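D-galactonate dehydratase family member RspA (Pantoea ananatis, PDB 3T6C) catalyses, slowly in vitro, the magnesium-dependent dehydration of D-gluconate to 2-dehydro-3-deoxy-D-gluconate, with no detectable activity on many other acid sugars. Local coordinates at residues Thr37-Ile42 with Arg384-Gly389; Gly55-Gly60 with Lys125-Gly130; Ser73-Tyr78 with Asn111-Gly116; Tyr337-Gly342 with Ser368-Ile373; Ala80-Gly85 with Trp95-Val100. All coordinates share one frame; numbering follows the deposited sequence. Where two conformers were deposited one is given.

Contact 1 (Thr37-Ile42 with Arg384-Gly389); sequences TAPGGI and REVFPG
Apolar packing carries this contact, and the ring of P39 is its centre. P39 meets the branched side chain of V386 at roughly a right angle, with P39 CG 3.9 Å from V386 CG2 and 4.0 Å from V386 CG1, so that one ring carbon of the proline rests against both methyls. V386 sits in the last turn of helix 381-386, and its beta-branched, compact side chain suits a place where it must also touch L414 and A415.

The aromatic part of the contact comes from F387, the first residue beyond that helix. Its CG stands anti to the carbonyl carbon (chi1 -64°), which carries the ring across to segment 37-42. There P39 CG lies at the ring edge, 4.2 Å from F387 CE1, while T37 CG2 approaches F387 CZ obliquely at 4.0 Å. The same ring also packs on L44 and V46 of strand 44-51 and on P355 and I356 of helix 355-367.

No hydrogen bond crosses between the segments, and the polar groups are served from around them. T37 turns its methyl to the ring while its OG1 bonds to A415 O, and P39 O accepts a hydrogen bond from N380 ND2. Proline fits the second position of the type I turn A38 to G41, closed by G41 N to A38 O at 3.1 Å; the positive phi of G41 suits glycine. This buried seam is characteristic of the enolase superfamily, where a hairpin of the N-terminal capping domain packs against the C-terminal barrel domain.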
# COMPACT_ATOMS: atom_id res chain seq x y z
N THR A 37 20.72 -27.33 -36.92
CA THR A 37 21.96 -28.12 -36.80
C THR A 37 22.25 -28.50 -35.34
O THR A 37 21.82 -27.81 -34.44
CB THR A 37 23.17 -27.33 -37.44
OG1 THR A 37 24.34 -28.15 -37.44
CG2 THR A 37 23.52 -26.03 -36.69
N ALA A 38 22.96 -29.61 -35.13
CA ALA A 38 23.21 -30.07 -33.77
C ALA A 38 24.66 -30.54 -33.50
O ALA A 38 24.84 -31.66 -33.07
CB ALA A 38 22.22 -31.22 -33.44
N PRO A 39 25.65 -29.66 -33.70
CA PRO A 39 27.05 -30.15 -33.64
C PRO A 39 27.48 -30.51 -32.24
O PRO A 39 28.40 -31.31 -32.08
CB PRO A 39 27.87 -28.96 -34.19
CG PRO A 39 26.82 -28.07 -34.98
CD PRO A 39 25.53 -28.26 -34.16
N GLY A 40 26.85 -29.90 -31.24
CA GLY A 40 27.13 -30.22 -29.84
C GLY A 40 26.22 -31.28 -29.22
O GLY A 40 26.29 -31.55 -28.03
N GLY A 41 25.41 -31.93 -30.04
CA GLY A 41 24.51 -32.98 -29.58
C GLY A 41 23.18 -32.43 -29.09
O GLY A 41 22.39 -33.18 -28.50
N ILE A 42 22.94 -31.14 -29.36
CA ILE A 42 21.74 -30.44 -28.92
C ILE A 42 21.20 -29.66 -30.10
O ILE A 42 21.95 -28.95 -30.78
CB ILE A 42 22.03 -29.49 -27.74
CG1 ILE A 42 22.46 -30.31 -26.52
CG2 ILE A 42 20.76 -28.68 -27.34
CD1 ILE A 42 23.03 -29.47 -25.45
N ARG A 384 32.85 -25.61 -32.53
CA ARG A 384 33.84 -24.61 -32.89
C ARG A 384 34.19 -24.58 -34.38
O ARG A 384 34.52 -23.53 -34.93
CB ARG A 384 35.09 -24.77 -32.01
CG ARG A 384 34.83 -24.40 -30.55
CD ARG A 384 36.04 -24.57 -29.64
NE ARG A 384 35.64 -24.04 -28.32
CZ ARG A 384 35.76 -22.75 -27.95
NH1 ARG A 384 36.32 -21.86 -28.78
NH2 ARG A 384 35.33 -22.34 -26.77
N GLU A 385 34.14 -25.75 -35.01
CA GLU A 385 34.34 -25.90 -36.44
C GLU A 385 33.15 -25.35 -37.24
O GLU A 385 33.34 -24.63 -38.21
CB GLU A 385 34.47 -27.39 -36.75
CG GLU A 385 34.81 -27.71 -38.19
CD GLU A 385 35.77 -28.89 -38.30
OE1 GLU A 385 36.55 -28.88 -39.24
OE2 GLU A 385 35.77 -29.80 -37.45
N VAL A 386 31.94 -25.74 -36.83
CA VAL A 386 30.71 -25.30 -37.54
C VAL A 386 30.46 -23.80 -37.38
O VAL A 386 29.95 -23.16 -38.28
CB VAL A 386 29.48 -26.09 -37.08
CG1 VAL A 386 28.20 -25.52 -37.67
CG2 VAL A 386 29.63 -27.58 -37.57
N PHE A 387 30.89 -23.26 -36.24
CA PHE A 387 30.73 -21.82 -35.97
C PHE A 387 32.07 -21.15 -35.72
O PHE A 387 32.42 -20.90 -34.59
CB PHE A 387 29.81 -21.62 -34.74
CG PHE A 387 28.40 -22.10 -34.94
CD1 PHE A 387 28.05 -23.44 -34.62
CD2 PHE A 387 27.42 -21.24 -35.38
CE1 PHE A 387 26.71 -23.89 -34.78
CE2 PHE A 387 26.11 -21.65 -35.53
CZ PHE A 387 25.75 -22.99 -35.23
N PRO A 388 32.82 -20.81 -36.78
CA PRO A 388 34.11 -20.13 -36.55
C PRO A 388 33.92 -18.81 -35.82
O PRO A 388 32.99 -18.04 -36.12
CB PRO A 388 34.63 -19.87 -37.98
CG PRO A 388 33.95 -20.94 -38.80
CD PRO A 388 32.58 -21.12 -38.20
N GLY A 389 34.80 -18.54 -34.85
CA GLY A 389 34.66 -17.32 -34.04
C GLY A 389 34.22 -17.53 -32.60
O GLY A 389 34.01 -16.56 -31.89

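Contact 2 (Gly55-Gly60 with Lys125-Gly130); sequences GLYGLG and KGKQAG
In the two-layer capping domain of the enolase superfamily, a three-stranded antiparallel sheet faces a set of helices, and here K127, near the end of helix 108-129, reaches over to L56, just before strand 57-61, and Y57, its first residue. The lysine suits this surface place because its long aliphatic chain can pack while its ammonium group finds oxygen atoms beyond. Its chain runs extended past CG, sliding along L56 in the opposite direction. L56 CD1 is pressed to 3.5 Å from K127 CB, tighter than usual for two carbons, and also lies 3.9 Å from K127 CD.

At the far end, K127 NZ donates to Y57 O over 2.8 Å, tilted 32° from the carbonyl plane. The same nitrogen stands 4.3 Å from the centroid of the Y57 ring, an off-centre cation-pi contact, 31° from the ring normal. Y57 CG lies between its backbone N and carbonyl carbon (chi1 52°), which folds the ring back beside its own carbonyl and lets one ammonium group meet both. The phenol OH bonds to D409, and the ring has a second cation, K48. D123, which accepts a hydrogen bond from L59 N, adds a long, weak ion pair to K127 NZ.

The helix ends in a Schellman motif with G130, at positive phi, as its C-prime residue. On the strand side, one water completes the grip: it lies 2.9 Å from K127 NZ, whose proton it accepts, takes another from Y57 N, and gives one of its own to G55 O at 2.8 Å, while sitting over the centre of one face of the Y57 ring.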
# COMPACT_ATOMS: atom_id res chain seq x y z
N GLY A 55 28.66 -10.88 -49.85
CA GLY A 55 29.39 -11.27 -48.68
C GLY A 55 28.95 -10.68 -47.35
O GLY A 55 29.49 -11.10 -46.33
N LEU A 56 28.01 -9.73 -47.34
CA LEU A 56 27.53 -9.10 -46.11
C LEU A 56 26.22 -9.80 -45.75
O LEU A 56 25.21 -9.70 -46.48
CB LEU A 56 27.29 -7.62 -46.32
CG LEU A 56 26.59 -6.87 -45.18
CD1 LEU A 56 27.27 -7.07 -43.83
CD2 LEU A 56 26.53 -5.39 -45.49
N TYR A 57 26.24 -10.54 -44.64
CA TYR A 57 25.03 -11.23 -44.18
C TYR A 57 25.07 -11.21 -42.66
O TYR A 57 26.09 -10.89 -42.05
CB TYR A 57 24.96 -12.67 -44.67
CG TYR A 57 26.22 -13.51 -44.40
CD1 TYR A 57 26.43 -14.10 -43.16
CD2 TYR A 57 27.20 -13.60 -45.36
CE1 TYR A 57 27.58 -14.84 -42.90
CE2 TYR A 57 28.36 -14.36 -45.12
CZ TYR A 57 28.53 -14.95 -43.87
OH TYR A 57 29.67 -15.68 -43.63
N GLY A 58 23.91 -11.38 -42.05
CA GLY A 58 23.84 -11.49 -40.59
C GLY A 58 23.47 -12.89 -40.10
O GLY A 58 22.63 -13.54 -40.72
N LEU A 59 23.89 -13.23 -38.89
CA LEU A 59 23.49 -14.47 -38.26
C LEU A 59 22.83 -14.19 -36.92
O LEU A 59 23.24 -13.29 -36.16
CB LEU A 59 24.72 -15.36 -38.02
CG LEU A 59 25.49 -15.77 -39.29
CD1 LEU A 59 26.77 -16.53 -38.85
CD2 LEU A 59 24.63 -16.62 -40.21
N GLY A 60 21.85 -15.01 -36.58
CA GLY A 60 21.15 -14.89 -35.31
C GLY A 60 20.74 -16.23 -34.74
O GLY A 60 20.68 -17.25 -35.46
N LYS A 125 24.51 -4.73 -38.76
CA LYS A 125 24.86 -3.35 -38.35
C LYS A 125 26.32 -3.25 -37.96
O LYS A 125 27.02 -2.32 -38.37
CB LYS A 125 23.95 -2.93 -37.19
CG LYS A 125 24.16 -1.45 -36.69
CD LYS A 125 23.52 -0.39 -37.64
CE LYS A 125 21.99 -0.54 -37.72
NZ LYS A 125 21.38 0.74 -38.14
N GLY A 126 26.82 -4.21 -37.20
CA GLY A 126 28.24 -4.16 -36.83
C GLY A 126 29.13 -4.37 -38.06
O GLY A 126 30.15 -3.71 -38.21
N LYS A 127 28.76 -5.28 -38.96
CA LYS A 127 29.57 -5.46 -40.12
C LYS A 127 29.57 -4.20 -41.01
O LYS A 127 30.61 -3.84 -41.56
CB LYS A 127 29.12 -6.68 -40.91
CG LYS A 127 29.46 -8.01 -40.19
CD LYS A 127 28.67 -9.18 -40.83
CE LYS A 127 29.13 -10.50 -40.20
NZ LYS A 127 28.41 -11.70 -40.80
N GLN A 128 28.42 -3.55 -41.14
CA GLN A 128 28.33 -2.27 -41.88
C GLN A 128 29.24 -1.21 -41.25
O GLN A 128 29.94 -0.44 -41.95
CB GLN A 128 26.88 -1.81 -41.88
CG GLN A 128 26.66 -0.49 -42.57
CD GLN A 128 25.22 -0.05 -42.43
OE1 GLN A 128 24.56 -0.37 -41.43
NE2 GLN A 128 24.74 0.72 -43.40
N ALA A 129 29.24 -1.17 -39.92
CA ALA A 129 30.05 -0.21 -39.18
C ALA A 129 31.51 -0.59 -39.13
O ALA A 129 32.35 0.25 -38.72
CB ALA A 129 29.54 -0.08 -37.72
N GLY A 130 31.83 -1.85 -39.43
CA GLY A 130 33.18 -2.35 -39.18
C GLY A 130 33.54 -2.49 -37.70
O GLY A 130 34.73 -2.41 -37.35
O HOH W 1 29.14 -11.12 -43.56

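Contact 3 (Ser73-Tyr78 with Asn111-Gly116); sequences SAIDEY and NNALSG
No ring or amide plane lies between A74, I75 and A113 where they meet; aliphatic carbon alone fills the contact. The flat groups of these two segments are directed to other partners: the amides of N111 and N112 bond to S324 and S323 of the barrel domain, among others, and the Y78 hydroxyl bonds to the backbone N of Y69 of a neighbouring subunit. Neither a face nor an edge is therefore part of the interface.

The methyl of A113 is the point on which the two helices meet. It points toward helix 68-83 and touches A74 CB at 3.8 Å and I75 CG1 at 3.6 Å. I75 leaves its helix to one side, but CG1 anti to the carbonyl carbon (chi1 -62°), with CD1 continuing the extended chain, swings the longer branch back over A113. CG1 thereby lies 3.7 Å from A113 CA and CD1 4.1 Å from the same atom, so the chain packs onto backbone as well as methyl.

Small residues suit this place. With A74 and A113 meeting methyl to methyl, the helices lie close: the CA atoms of I75 and A113 are 5.4 Å apart, and one turn on, G116 has no side chain where I75 CD1 passes. I75 supplies the bulk, touching A62 as well. Helix 68-83 makes a wider pi-type turn at 74-78. All three touching residues are buried, and no hydrogen bond joins the segments. This is close helix-to-helix packing in the helical layer of the enolase-superfamily capping domain, joining its first long helix to its longest.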
# COMPACT_ATOMS: atom_id res chain seq x y z
N SER A 73 8.99 -22.85 -38.70
CA SER A 73 7.83 -22.35 -39.43
C SER A 73 7.61 -20.84 -39.17
O SER A 73 7.38 -20.03 -40.08
CB SER A 73 6.58 -23.12 -39.01
OG SER A 73 5.46 -22.70 -39.76
N ALA A 74 7.67 -20.45 -37.91
CA ALA A 74 7.44 -19.04 -37.53
C ALA A 74 8.40 -18.10 -38.26
O ALA A 74 8.08 -16.92 -38.55
CB ALA A 74 7.52 -18.87 -35.97
N ILE A 75 9.61 -18.59 -38.56
CA ILE A 75 10.57 -17.81 -39.36
C ILE A 75 10.28 -17.96 -40.87
O ILE A 75 9.98 -16.97 -41.57
CB ILE A 75 12.00 -18.24 -39.07
CG1 ILE A 75 12.35 -17.99 -37.57
CG2 ILE A 75 12.97 -17.50 -40.03
CD1 ILE A 75 13.58 -18.78 -37.09
N ASP A 76 10.37 -19.20 -41.38
CA ASP A 76 10.31 -19.39 -42.83
C ASP A 76 9.01 -18.99 -43.48
O ASP A 76 9.01 -18.50 -44.61
CB ASP A 76 10.58 -20.86 -43.17
CG ASP A 76 12.05 -21.26 -42.95
OD1 ASP A 76 12.91 -20.38 -42.70
OD2 ASP A 76 12.37 -22.46 -43.03
N GLU A 77 7.89 -19.24 -42.82
CA GLU A 77 6.60 -18.96 -43.44
C GLU A 77 6.13 -17.54 -43.19
O GLU A 77 5.25 -17.06 -43.91
CB GLU A 77 5.53 -19.95 -42.93
CG GLU A 77 5.82 -21.43 -43.22
CD GLU A 77 6.05 -21.76 -44.69
OE1 GLU A 77 5.62 -21.00 -45.58
OE2 GLU A 77 6.67 -22.80 -44.95
N TYR A 78 6.69 -16.89 -42.17
CA TYR A 78 6.18 -15.57 -41.74
C TYR A 78 7.24 -14.45 -41.72
O TYR A 78 7.20 -13.52 -42.54
CB TYR A 78 5.46 -15.70 -40.37
CG TYR A 78 4.32 -16.67 -40.45
CD1 TYR A 78 3.07 -16.27 -40.97
CD2 TYR A 78 4.46 -18.01 -40.03
CE1 TYR A 78 2.05 -17.15 -41.09
CE2 TYR A 78 3.41 -18.91 -40.14
CZ TYR A 78 2.20 -18.46 -40.66
OH TYR A 78 1.15 -19.36 -40.75
N ASN A 111 8.84 -15.39 -29.87
CA ASN A 111 9.98 -14.55 -29.49
C ASN A 111 11.27 -15.11 -30.06
O ASN A 111 12.14 -14.35 -30.45
CB ASN A 111 10.10 -14.46 -27.96
CG ASN A 111 8.94 -13.71 -27.31
OD1 ASN A 111 7.98 -13.30 -27.99
ND2 ASN A 111 8.98 -13.59 -26.00
N ASN A 112 11.40 -16.43 -30.11
CA ASN A 112 12.64 -17.01 -30.63
C ASN A 112 12.78 -16.74 -32.12
O ASN A 112 13.89 -16.45 -32.60
CB ASN A 112 12.68 -18.51 -30.35
CG ASN A 112 13.33 -18.81 -29.03
OD1 ASN A 112 14.55 -18.91 -28.96
ND2 ASN A 112 12.53 -18.89 -27.95
N ALA A 113 11.68 -16.83 -32.85
CA ALA A 113 11.73 -16.43 -34.26
C ALA A 113 12.20 -14.97 -34.41
O ALA A 113 13.04 -14.66 -35.26
CB ALA A 113 10.37 -16.64 -34.93
N LEU A 114 11.64 -14.06 -33.61
CA LEU A 114 11.99 -12.64 -33.64
C LEU A 114 13.47 -12.47 -33.28
O LEU A 114 14.18 -11.65 -33.89
CB LEU A 114 11.06 -11.91 -32.65
CG LEU A 114 11.29 -10.44 -32.52
CD1 LEU A 114 11.21 -9.74 -33.89
CD2 LEU A 114 10.19 -9.96 -31.52
N SER A 115 13.95 -13.25 -32.30
CA SER A 115 15.37 -13.16 -31.92
C SER A 115 16.32 -13.51 -33.05
O SER A 115 17.38 -12.87 -33.22
CB SER A 115 15.63 -14.19 -30.76
OG SER A 115 17.01 -14.18 -30.42
N GLY A 116 15.97 -14.52 -33.84
CA GLY A 116 16.87 -14.94 -34.90
C GLY A 116 17.04 -13.78 -35.88
O GLY A 116 18.17 -13.50 -36.34

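Contact 4 (Tyr337-Gly342 with Ser368-Ile373); sequences YSELNG and SPNFGI
E339 and N370 make the tight part of this contact, where the amide of N370 is laid against the backbone of the last helical turn. N370 CG lies 3.6 Å from E339 CB, and ND2 is 3.4 Å from E339 CA. N370 ND2 also comes to 3.2 Å from E339 N, but both are donors and no bond joins them; the amide hydrogens go to V343 O and A335 O instead. The first torsion, with CG between the backbone N and carbonyl carbon (chi1 61°), places the amide there, and those two bonds hold it. Asparagine suits the site: it is short enough to fit against the helix backbone, yet its nitrogen can serve two carbonyls. S338 adds its CB, 3.7 Å from N370 ND2, and turns its hydroxyl back to I334 O.

Both segments belong to the C-terminal barrel domain of the enolase superfamily, at the loops that lead from helix 328-340 into strand 344-345 and from helix 355-367 into strand 374-375. The first exit is a Schellman motif with G342 at positive phi; the second is a type I turn, S368 to F371, with P369 as its second residue.

Toward the partly exposed side, carbon packing gives way to a carboxylate, a water and a neighbouring subunit. The extended E339 chain crosses P369 at about a right angle, its OE2 3.6 Å from P369 CG. A water donates to both segments, 3.0 Å from E339 OE1 and 2.7 Å from N370 OD1. The other carboxylate oxygen, OE2, forms a salt bridge with K333 of the neighbouring subunit, whose Q96 and E92 pack on E339 and P369.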
# COMPACT_ATOMS: atom_id res chain seq x y z
N TYR A 337 16.92 -1.69 -17.77
CA TYR A 337 15.87 -1.61 -16.74
C TYR A 337 16.39 -2.21 -15.41
O TYR A 337 16.13 -1.67 -14.34
CB TYR A 337 14.62 -2.37 -17.24
CG TYR A 337 13.37 -1.89 -16.56
CD1 TYR A 337 12.68 -0.81 -17.09
CD2 TYR A 337 12.89 -2.49 -15.40
CE1 TYR A 337 11.56 -0.29 -16.48
CE2 TYR A 337 11.76 -1.96 -14.77
CZ TYR A 337 11.12 -0.87 -15.30
OH TYR A 337 9.98 -0.38 -14.69
N SER A 338 17.14 -3.29 -15.51
CA SER A 338 17.78 -3.91 -14.34
C SER A 338 18.82 -2.98 -13.72
O SER A 338 18.81 -2.77 -12.47
CB SER A 338 18.44 -5.24 -14.75
OG SER A 338 17.44 -6.12 -15.24
N GLU A 339 19.66 -2.38 -14.57
CA GLU A 339 20.73 -1.50 -14.10
C GLU A 339 20.18 -0.40 -13.21
O GLU A 339 20.74 -0.08 -12.15
CB GLU A 339 21.40 -0.87 -15.36
CG GLU A 339 22.51 0.15 -15.02
CD GLU A 339 23.02 0.89 -16.27
OE1 GLU A 339 22.74 0.47 -17.42
OE2 GLU A 339 23.66 1.94 -16.08
N LEU A 340 19.09 0.23 -13.65
CA LEU A 340 18.55 1.38 -12.91
C LEU A 340 17.86 0.95 -11.61
O LEU A 340 17.59 1.79 -10.74
CB LEU A 340 17.61 2.20 -13.82
CG LEU A 340 18.22 3.26 -14.79
CD1 LEU A 340 19.46 2.78 -15.52
CD2 LEU A 340 17.18 3.77 -15.79
N ASN A 341 17.53 -0.34 -11.50
CA ASN A 341 17.01 -0.94 -10.25
C ASN A 341 18.07 -1.64 -9.41
O ASN A 341 17.72 -2.35 -8.47
CB ASN A 341 15.83 -1.89 -10.60
CG ASN A 341 14.59 -1.09 -10.86
OD1 ASN A 341 13.99 -0.57 -9.90
ND2 ASN A 341 14.22 -0.91 -12.16
N GLY A 342 19.34 -1.55 -9.80
CA GLY A 342 20.39 -2.23 -9.01
C GLY A 342 20.42 -3.73 -9.18
O GLY A 342 21.07 -4.46 -8.37
N SER A 368 27.60 -3.97 -20.58
CA SER A 368 26.68 -3.63 -19.48
C SER A 368 27.39 -3.28 -18.19
O SER A 368 28.12 -4.10 -17.65
CB SER A 368 25.80 -4.87 -19.17
OG SER A 368 24.87 -5.08 -20.20
N PRO A 369 27.10 -2.09 -17.63
CA PRO A 369 27.76 -1.80 -16.35
C PRO A 369 27.37 -2.82 -15.25
O PRO A 369 28.17 -3.15 -14.37
CB PRO A 369 27.23 -0.42 -15.95
CG PRO A 369 26.56 0.11 -17.12
CD PRO A 369 26.26 -0.99 -18.12
N ASN A 370 26.13 -3.30 -15.34
CA ASN A 370 25.52 -4.20 -14.39
C ASN A 370 25.72 -5.68 -14.70
O ASN A 370 24.86 -6.48 -14.32
CB ASN A 370 24.05 -3.89 -14.14
CG ASN A 370 23.24 -4.00 -15.38
OD1 ASN A 370 23.67 -3.62 -16.47
ND2 ASN A 370 22.01 -4.47 -15.23
N PHE A 371 26.70 -6.04 -15.51
CA PHE A 371 26.98 -7.47 -15.69
C PHE A 371 27.15 -8.20 -14.37
O PHE A 371 27.87 -7.70 -13.48
CB PHE A 371 28.29 -7.61 -16.48
CG PHE A 371 28.79 -9.04 -16.56
CD1 PHE A 371 28.08 -10.02 -17.24
CD2 PHE A 371 29.97 -9.37 -15.89
CE1 PHE A 371 28.61 -11.37 -17.28
CE2 PHE A 371 30.47 -10.68 -15.91
CZ PHE A 371 29.76 -11.66 -16.64
N GLY A 372 26.37 -9.28 -14.16
CA GLY A 372 26.61 -10.18 -13.03
C GLY A 372 27.52 -11.39 -13.16
O GLY A 372 28.61 -11.44 -12.60
N ILE A 373 27.13 -12.30 -14.04
CA ILE A 373 27.94 -13.50 -14.26
C ILE A 373 27.51 -14.09 -15.60
O ILE A 373 26.38 -13.82 -16.04
CB ILE A 373 27.80 -14.50 -13.06
CG1 ILE A 373 28.90 -15.57 -13.13
CG2 ILE A 373 26.43 -15.19 -13.10
CD1 ILE A 373 30.32 -14.96 -12.92
O HOH W 2 22.87 -2.29 -18.67

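Contact 5 (Ala80-Gly85 with Trp95-Val100); sequences APFLIG and WQSAAV
F82 holds its CG anti to the backbone N (chi1 177°), and this torsion sends the ring straight out from helix 68-83 to S97 and A98 of helix 91-100. S97 in turn places OG between its backbone N and carbonyl carbon (chi1 64°), which brings the hydroxyl near the plane of the F82 ring, at its edge. The touching atoms are F82 CZ and S97 OG, 3.5 Å apart; S97 CB follows in the ring plane, 3.9 Å from the same carbon. The hydroxyl makes its main hydrogen bond to D93 O, one turn back in its own helix, a habit that suits serine to a buried helical position.

The neighbouring ring atom meets A98. F82 CE1 lies 3.7 Å from A98 CA and 3.8 Å from A98 CB, an oblique approach. Alanine, with a single methyl, lets the ring come down to the helix backbone itself, and its CB also touches L114. Phenylalanine bridges the gap between backbones whose nearest CA atoms, F82 and A98, are still 7.8 Å apart.

These helices stand next to each other in the helical layer of the enolase-superfamily capping domain. The first is nearing its end, kinked where the N of P81 has no hydrogen to give to the turn before, and L83 on the same turn packs back on I29 and V32 of strand 29-37. K86 makes a cation-pi contact with the F82 ring, N424 of a neighbouring subunit packs on F82, and M429 of that subunit packs on S97.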
# COMPACT_ATOMS: atom_id res chain seq x y z
N ALA A 80 10.42 -14.40 -42.56
CA ALA A 80 11.27 -14.32 -43.74
C ALA A 80 10.56 -13.50 -44.87
O ALA A 80 11.11 -12.50 -45.31
CB ALA A 80 11.66 -15.75 -44.23
N PRO A 81 9.33 -13.90 -45.31
CA PRO A 81 8.70 -13.10 -46.36
C PRO A 81 8.42 -11.66 -45.93
O PRO A 81 8.44 -10.72 -46.76
CB PRO A 81 7.39 -13.87 -46.69
CG PRO A 81 7.20 -14.85 -45.54
CD PRO A 81 8.59 -15.14 -45.03
N PHE A 82 8.15 -11.47 -44.64
CA PHE A 82 7.90 -10.12 -44.07
C PHE A 82 9.10 -9.21 -44.29
O PHE A 82 8.95 -7.98 -44.41
CB PHE A 82 7.64 -10.32 -42.58
CG PHE A 82 7.45 -9.04 -41.78
CD1 PHE A 82 8.47 -8.53 -40.99
CD2 PHE A 82 6.21 -8.43 -41.74
CE1 PHE A 82 8.29 -7.37 -40.21
CE2 PHE A 82 6.00 -7.28 -40.97
CZ PHE A 82 7.03 -6.74 -40.18
N LEU A 83 10.31 -9.77 -44.27
CA LEU A 83 11.53 -8.95 -44.34
C LEU A 83 12.09 -8.63 -45.71
O LEU A 83 12.82 -7.64 -45.89
CB LEU A 83 12.67 -9.61 -43.55
CG LEU A 83 12.39 -9.72 -42.06
CD1 LEU A 83 13.35 -10.67 -41.41
CD2 LEU A 83 12.51 -8.31 -41.43
N ILE A 84 11.69 -9.40 -46.72
CA ILE A 84 12.36 -9.28 -47.98
C ILE A 84 12.11 -7.88 -48.56
O ILE A 84 10.95 -7.40 -48.57
CB ILE A 84 11.90 -10.38 -48.98
CG1 ILE A 84 12.14 -11.78 -48.40
CG2 ILE A 84 12.65 -10.16 -50.31
CD1 ILE A 84 13.58 -12.02 -48.00
N GLY A 85 13.19 -7.24 -49.03
CA GLY A 85 13.18 -5.92 -49.61
C GLY A 85 13.33 -4.80 -48.62
O GLY A 85 13.45 -3.64 -49.04
N TRP A 95 12.00 -4.71 -35.32
CA TRP A 95 11.64 -5.47 -34.13
C TRP A 95 10.19 -5.16 -33.73
O TRP A 95 9.41 -6.06 -33.48
CB TRP A 95 12.59 -5.10 -32.96
CG TRP A 95 12.49 -6.14 -31.84
CD1 TRP A 95 13.23 -7.30 -31.70
CD2 TRP A 95 11.54 -6.14 -30.77
NE1 TRP A 95 12.80 -8.00 -30.59
CE2 TRP A 95 11.77 -7.30 -30.00
CE3 TRP A 95 10.50 -5.26 -30.41
CZ2 TRP A 95 11.01 -7.59 -28.87
CZ3 TRP A 95 9.75 -5.54 -29.28
CH2 TRP A 95 10.01 -6.71 -28.53
N GLN A 96 9.84 -3.86 -33.62
CA GLN A 96 8.51 -3.50 -33.17
C GLN A 96 7.43 -4.01 -34.12
O GLN A 96 6.42 -4.57 -33.69
CB GLN A 96 8.40 -1.97 -33.08
CG GLN A 96 9.31 -1.35 -32.03
CD GLN A 96 8.87 -1.70 -30.61
OE1 GLN A 96 7.70 -1.97 -30.40
NE2 GLN A 96 9.80 -1.69 -29.66
N SER A 97 7.65 -3.83 -35.42
CA SER A 97 6.67 -4.32 -36.40
C SER A 97 6.64 -5.85 -36.53
O SER A 97 5.54 -6.45 -36.59
CB SER A 97 6.89 -3.62 -37.77
OG SER A 97 8.18 -3.96 -38.31
N ALA A 98 7.79 -6.51 -36.50
CA ALA A 98 7.76 -7.99 -36.58
C ALA A 98 7.06 -8.52 -35.34
O ALA A 98 6.28 -9.49 -35.42
CB ALA A 98 9.17 -8.55 -36.71
N ALA A 99 7.30 -7.89 -34.18
CA ALA A 99 6.75 -8.37 -32.93
C ALA A 99 5.22 -8.43 -32.94
O ALA A 99 4.65 -9.32 -32.33
CB ALA A 99 7.22 -7.48 -31.73
N VAL A 100 4.59 -7.46 -33.58
CA VAL A 100 3.14 -7.39 -33.65
C VAL A 100 2.55 -7.91 -34.94
O VAL A 100 1.33 -7.81 -35.13
CB VAL A 100 2.60 -5.94 -33.39
CG1 VAL A 100 3.04 -5.47 -31.97
CG2 VAL A 100 3.04 -4.95 -34.50

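Contacts 1, 3 and 5 are buried; 1 and 3 are wholly apolar across their segments, while 5 sets a serine hydroxyl at a ring edge. Contact 2, at the surface, uses an ammonium group and a water, and the partly buried contact 4 joins packing to a water bridge. Contacts 2, 3 and 5 lie within the capping domain: 2 and 3 share helix 108-129, and 3 and 5 share helix 68-83. The last two touch directly, with L114 packed on A98 and W95, and both meet the same neighbouring subunit. Contact 4 belongs to the barrel domain, about 30 Å from contact 1 between centres. Contact 1 joins the two domains, and the chain loop it closes encloses all the others.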